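Endoglucanase (Mytilus edulis, PDB 1WC2) hydrolyses internal beta-1,4-glucosidic linkages of soluble cellulose derivatives such as carboxymethylcellulose, and also shows expansin activity. Local coordinates at residues Gln110-Gln115 against Lys124-His130; Trp43-Val49 against Asp164-Pro168. One frame throughout, in Å; residues are numbered along the deposited sequence. Where two conformers were deposited one is given.

Contact 1: residues Gln110-Gln115 against Lys124-His130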
# COMPACT_ATOMS: atom_id res chain seq x y z
N GLN A 110 -9.42 9.64 -7.22
CA GLN A 110 -10.41 9.09 -8.14
C GLN A 110 -9.83 8.31 -9.33
O GLN A 110 -10.55 7.51 -9.95
CB GLN A 110 -11.34 10.20 -8.63
CG GLN A 110 -10.76 11.21 -9.62
CD GLN A 110 -9.90 12.30 -9.00
OE1 GLN A 110 -9.73 12.39 -7.79
NE2 GLN A 110 -9.37 13.16 -9.87
N ASP A 111 -8.57 8.56 -9.68
CA ASP A 111 -7.96 7.85 -10.80
C ASP A 111 -7.26 6.55 -10.38
O ASP A 111 -6.97 5.71 -11.23
CB ASP A 111 -6.93 8.75 -11.51
CG ASP A 111 -7.48 10.13 -11.89
OD1 ASP A 111 -8.65 10.24 -12.32
OD2 ASP A 111 -6.76 11.14 -11.79
N TRP A 112 -6.99 6.40 -9.08
CA TRP A 112 -6.12 5.35 -8.54
C TRP A 112 -6.80 4.33 -7.62
O TRP A 112 -6.39 3.17 -7.58
CB TRP A 112 -4.95 5.97 -7.77
CG TRP A 112 -4.06 6.87 -8.60
CD1 TRP A 112 -4.08 8.23 -8.61
CD2 TRP A 112 -3.03 6.47 -9.51
NE1 TRP A 112 -3.13 8.70 -9.48
CE2 TRP A 112 -2.45 7.65 -10.04
CE3 TRP A 112 -2.51 5.24 -9.93
CZ2 TRP A 112 -1.41 7.63 -10.98
CZ3 TRP A 112 -1.47 5.22 -10.85
CH2 TRP A 112 -0.93 6.41 -11.37
N CYS A 113 -7.80 4.76 -6.85
CA CYS A 113 -8.38 3.94 -5.77
C CYS A 113 -9.85 3.62 -6.01
O CYS A 113 -10.59 3.25 -5.08
CB CYS A 113 -8.17 4.64 -4.42
SG CYS A 113 -6.40 4.70 -4.04
N ASN A 114 -10.24 3.68 -7.28
CA ASN A 114 -11.63 3.57 -7.73
C ASN A 114 -12.03 2.18 -8.24
O ASN A 114 -13.04 2.06 -8.94
CB ASN A 114 -11.91 4.64 -8.81
CG ASN A 114 -11.10 4.42 -10.08
OD1 ASN A 114 -9.87 4.23 -10.04
ND2 ASN A 114 -11.79 4.44 -11.23
N GLN A 115 -11.30 1.13 -7.89
CA GLN A 115 -11.71 -0.23 -8.24
C GLN A 115 -13.11 -0.50 -7.69
O GLN A 115 -13.39 -0.17 -6.55
CB GLN A 115 -10.75 -1.27 -7.66
CG GLN A 115 -9.30 -1.21 -8.16
CD GLN A 115 -8.41 -0.16 -7.47
OE1 GLN A 115 -8.86 0.60 -6.59
NE2 GLN A 115 -7.13 -0.14 -7.86
N LYS A 124 -8.10 3.65 -13.13
CA LYS A 124 -8.12 4.22 -14.49
C LYS A 124 -6.90 3.81 -15.33
O LYS A 124 -6.92 3.97 -16.54
CB LYS A 124 -8.29 5.74 -14.45
CG LYS A 124 -9.62 6.19 -13.89
CD LYS A 124 -9.90 7.66 -14.15
CE LYS A 124 -11.09 8.15 -13.35
NZ LYS A 124 -11.32 9.62 -13.45
N TYR A 125 -5.88 3.24 -14.69
CA TYR A 125 -4.70 2.73 -15.36
C TYR A 125 -4.69 1.19 -15.49
O TYR A 125 -3.72 0.62 -15.99
CB TYR A 125 -3.46 3.25 -14.65
CG TYR A 125 -3.29 4.76 -14.79
CD1 TYR A 125 -3.58 5.60 -13.75
CD2 TYR A 125 -2.84 5.34 -15.99
CE1 TYR A 125 -3.42 6.98 -13.86
CE2 TYR A 125 -2.68 6.73 -16.11
CZ TYR A 125 -2.95 7.53 -15.04
OH TYR A 125 -2.78 8.90 -15.16
N GLY A 126 -5.76 0.53 -15.02
CA GLY A 126 -5.97 -0.90 -15.23
C GLY A 126 -5.67 -1.83 -14.06
O GLY A 126 -5.82 -3.03 -14.21
N TYR A 127 -5.24 -1.30 -12.91
CA TYR A 127 -4.74 -2.14 -11.82
C TYR A 127 -5.83 -2.53 -10.82
O TYR A 127 -6.60 -1.67 -10.38
CB TYR A 127 -3.60 -1.44 -11.07
CG TYR A 127 -2.41 -1.13 -11.97
CD1 TYR A 127 -2.29 0.10 -12.59
CD2 TYR A 127 -1.45 -2.09 -12.24
CE1 TYR A 127 -1.22 0.38 -13.45
CE2 TYR A 127 -0.38 -1.83 -13.09
CZ TYR A 127 -0.26 -0.58 -13.69
OH TYR A 127 0.76 -0.27 -14.56
N GLU A 128 -5.87 -3.82 -10.44
CA GLU A 128 -6.89 -4.30 -9.49
C GLU A 128 -6.62 -3.91 -8.04
O GLU A 128 -7.53 -4.04 -7.23
CB GLU A 128 -7.21 -5.81 -9.63
CG GLU A 128 -6.14 -6.78 -9.18
CD GLU A 128 -6.57 -8.25 -9.28
OE1 GLU A 128 -7.78 -8.57 -9.36
OE2 GLU A 128 -5.71 -9.14 -9.32
N LEU A 129 -5.39 -3.45 -7.73
CA LEU A 129 -5.02 -2.97 -6.39
C LEU A 129 -4.14 -1.72 -6.55
O LEU A 129 -3.33 -1.65 -7.48
CB LEU A 129 -4.23 -4.05 -5.63
CG LEU A 129 -3.67 -3.67 -4.25
CD1 LEU A 129 -4.78 -3.32 -3.27
CD2 LEU A 129 -2.80 -4.80 -3.70
N HIS A 130 -4.33 -0.75 -5.65
CA HIS A 130 -3.45 0.40 -5.55
C HIS A 130 -3.03 0.61 -4.09
O HIS A 130 -3.87 0.52 -3.20
CB HIS A 130 -4.12 1.68 -6.07
CG HIS A 130 -3.23 2.87 -6.06
ND1 HIS A 130 -2.35 3.13 -7.10
CD2 HIS A 130 -3.02 3.83 -5.12
CE1 HIS A 130 -1.65 4.21 -6.79
NE2 HIS A 130 -2.04 4.66 -5.61
O HOH W 1 -3.65 10.27 -12.59

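Contact 2: residues Trp43-Val49 against Asp164-Pro168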
# COMPACT_ATOMS: atom_id res chain seq x y z
N TRP A 43 6.30 4.97 15.64
CA TRP A 43 6.87 4.10 14.60
C TRP A 43 6.32 4.30 13.19
O TRP A 43 6.96 3.92 12.20
CB TRP A 43 6.78 2.61 14.99
CG TRP A 43 5.40 2.07 15.38
CD1 TRP A 43 4.92 1.91 16.65
CD2 TRP A 43 4.40 1.54 14.51
NE1 TRP A 43 3.67 1.36 16.62
CE2 TRP A 43 3.31 1.13 15.32
CE3 TRP A 43 4.28 1.41 13.12
CZ2 TRP A 43 2.15 0.58 14.80
CZ3 TRP A 43 3.13 0.86 12.60
CH2 TRP A 43 2.07 0.47 13.44
N ASN A 44 5.14 4.91 13.06
CA ASN A 44 4.48 4.90 11.76
C ASN A 44 5.27 5.69 10.70
O ASN A 44 5.37 5.28 9.54
CB ASN A 44 3.06 5.52 11.79
CG ASN A 44 2.14 4.96 12.88
OD1 ASN A 44 2.53 4.83 14.04
ND2 ASN A 44 0.88 4.74 12.52
N ALA A 45 5.79 6.85 11.09
CA ALA A 45 6.35 7.80 10.12
C ALA A 45 7.53 7.26 9.32
O ALA A 45 7.70 7.63 8.15
CB ALA A 45 6.75 9.11 10.81
N GLY A 46 8.34 6.40 9.95
CA GLY A 46 9.55 5.88 9.35
C GLY A 46 9.41 4.45 8.88
O GLY A 46 10.37 3.88 8.39
N SER A 47 8.21 3.85 9.00
CA SER A 47 7.99 2.45 8.60
C SER A 47 7.53 2.31 7.16
O SER A 47 7.12 3.29 6.53
CB SER A 47 6.93 1.82 9.50
OG SER A 47 7.45 1.60 10.80
N PHE A 48 7.64 1.09 6.64
CA PHE A 48 7.04 0.70 5.37
C PHE A 48 5.56 0.36 5.64
O PHE A 48 5.21 -0.77 6.01
CB PHE A 48 7.80 -0.47 4.73
CG PHE A 48 9.15 -0.09 4.13
CD1 PHE A 48 10.25 -0.92 4.32
CD2 PHE A 48 9.31 1.05 3.34
CE1 PHE A 48 11.50 -0.60 3.75
CE2 PHE A 48 10.55 1.36 2.78
CZ PHE A 48 11.64 0.52 2.97
N VAL A 49 4.73 1.39 5.50
CA VAL A 49 3.28 1.29 5.67
C VAL A 49 2.57 1.90 4.47
O VAL A 49 3.16 2.68 3.72
CB VAL A 49 2.81 1.95 7.01
CG1 VAL A 49 3.40 1.18 8.20
CG2 VAL A 49 3.16 3.44 7.07
N ASP A 164 13.99 -6.42 7.33
CA ASP A 164 14.00 -4.96 7.33
C ASP A 164 13.05 -4.48 8.41
O ASP A 164 11.82 -4.59 8.27
CB ASP A 164 13.62 -4.41 5.95
CG ASP A 164 13.96 -2.94 5.78
OD1 ASP A 164 13.82 -2.15 6.75
OD2 ASP A 164 14.36 -2.50 4.69
N HIS A 165 13.62 -3.91 9.47
CA HIS A 165 12.84 -3.54 10.64
C HIS A 165 11.81 -2.45 10.33
O HIS A 165 10.90 -2.26 11.11
CB HIS A 165 13.75 -3.10 11.79
CG HIS A 165 14.67 -4.18 12.30
ND1 HIS A 165 15.83 -3.90 12.99
CD2 HIS A 165 14.60 -5.53 12.21
CE1 HIS A 165 16.44 -5.03 13.30
NE2 HIS A 165 15.71 -6.03 12.84
N ARG A 166 11.96 -1.74 9.21
CA ARG A 166 10.97 -0.75 8.79
C ARG A 166 9.62 -1.38 8.47
O ARG A 166 8.62 -0.71 8.57
CB ARG A 166 11.48 0.08 7.60
CG ARG A 166 12.61 1.03 7.97
CD ARG A 166 13.24 1.75 6.79
NE ARG A 166 13.90 0.81 5.87
CZ ARG A 166 14.55 1.17 4.77
NH1 ARG A 166 14.68 2.44 4.44
NH2 ARG A 166 15.11 0.24 4.00
N THR A 167 9.58 -2.65 8.08
CA THR A 167 8.29 -3.35 7.95
C THR A 167 7.79 -3.67 9.35
O THR A 167 8.48 -4.41 10.06
CB THR A 167 8.45 -4.67 7.17
OG1 THR A 167 8.88 -4.40 5.82
CG2 THR A 167 7.13 -5.43 7.06
N PRO A 168 6.66 -3.13 9.80
CA PRO A 168 6.20 -3.41 11.17
C PRO A 168 5.90 -4.89 11.42
O PRO A 168 5.46 -5.61 10.53
CB PRO A 168 4.92 -2.58 11.28
CG PRO A 168 5.10 -1.49 10.28
CD PRO A 168 5.75 -2.19 9.12
O HOH W 2 8.81 -0.73 11.95

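Contact 1: residues Gln110-Gln115 against Lys124-His130
The backbones of 110-115 and 124-130 come nearest at Asp111 and Lys124, with CA atoms 5.2 Å apart, tied there by a hydrogen bond from Lys124 N to Asp111 O (N-H...O angle 156°). Trp112 carries the side-chain contact. Its six-membered ring makes an offset stack with Tyr125, the planes inclined at 30°, and Tyr125 CE1 lies over one indole face toward its rim, 3.6 Å from Trp112 CH2. At the other end of the side chain, Trp112 CB sits 3.7 Å above the centre of the His130 ring, a CH-pi contact almost on the ring normal. The imidazole faces this methylene because its CG stands opposite the backbone N (chi1 -177°), and its ring nitrogens are hydrogen-bonded to Ser18 OG and Asp132 OD1; all His130 contacts are those of one of two conformers. An alanine at Trp112 would keep the CB over the imidazole but would probably leave Tyr125 without its stacking partner and open a gap beside His130. Gln115, bent at chi2, donates from NE2 to Tyr127 O at 3.0 Å; that oxygen lies near the amide plane, whereas the donor stands above the carbonyl plane. A weak bond from the same nitrogen reaches Trp112 O within its own segment; the Tyr127 bond is the one that crosses. At the outer margin the extended Lys124 chain runs past Asp111 to a salt bridge with OD1, although NZ is less surely placed, and water 1, hydrogen-bonded to Tyr125 OH, donates a weak bond to Asp111 OD2. Cys113, disulfide-bonded to Cys103, brings SG to 3.7 Å from His130 CD2. This aromatic cluster packs a loop against the start of strand 129-134 in the family 45 double-psi barrel, with His130 in the second shell of Asp132, the probable proton donor.

Contact 2: residues Trp43-Val49 against Asp164-Pro168
Asp164 OD1 is gripped twice by Arg166, the residue that meets Phe48 across the contact: it accepts from the backbone N on its anti side, closing an Asx turn, and from NE through its syn lone pair at 3.1 Å. The other oxygen, OD2, takes Arg166 NH2 at 2.9 Å, also syn, so the carboxylate meets the guanidinium side-on with two nearly in-plane bonds that fix its rotation. Lys95 forms a further salt bridge to OD2, and the added positive charge would probably favour the ionised acid. Held this way, the guanidinium turns one face to Phe48, whose CZ lies 3.5 Å above its centre; the two planes are 48° apart, so the ring presents its CZ-CE1 side, inclined rather than stacked. Asp164 OD2 approaches the rim of the same ring in plane, 3.6 Å from Phe48 CE1, where the ring hydrogens lie. Arg166 CD lies over one face of the ring, and the bend at chi3 (-64°) carries the guanidinium out past the ring's CE1-CZ side to the aspartate. Between the backbones, Phe48 N donates to Arg166 O at 2.8 Å. Ser47 OG donates to Trp43 O and accepts from water 2, which also donates to His165 O, so one water spans the segments. Pro168 CG fits against Val49 CG1 and, at 3.8 Å, Trp43 CZ3, the indole being held through NE1 by Gln175. Beyond the segments Phe48 meets the ring of Phe97, and Thr167 OG1 bonds to Thr96 O, setting both segments beside strand 94-100. The type I turn Asp164-Thr167, carrying an Asx turn at its first residue, thus joins the link between helices 157-163 and 170-173 to the entry of barrel strand 49-53.

How the contacts relate
Contacts 1 and 2 are both partly buried and lie on opposite sides of the chain's centre, their centres 25 Å apart; contact 1 has an exposed margin at Lys124, whereas no touching residue of contact 2 is exposed. Each brings a loop against the barrel framework: contact 1 joins residues close in sequence and leads into strand 129-134, whereas contact 2 unites segments more than a hundred residues apart and leads into strand 49-53. Those two strands pair antiparallel, so one sheet connects the sites. In 110-115 against 124-130, stacked aromatic rings dominate beside the probable proton donor; in 43-49 against 164-168, an intra-turn salt bridge presents an arginine to a single phenylalanine, with proline packing alongside.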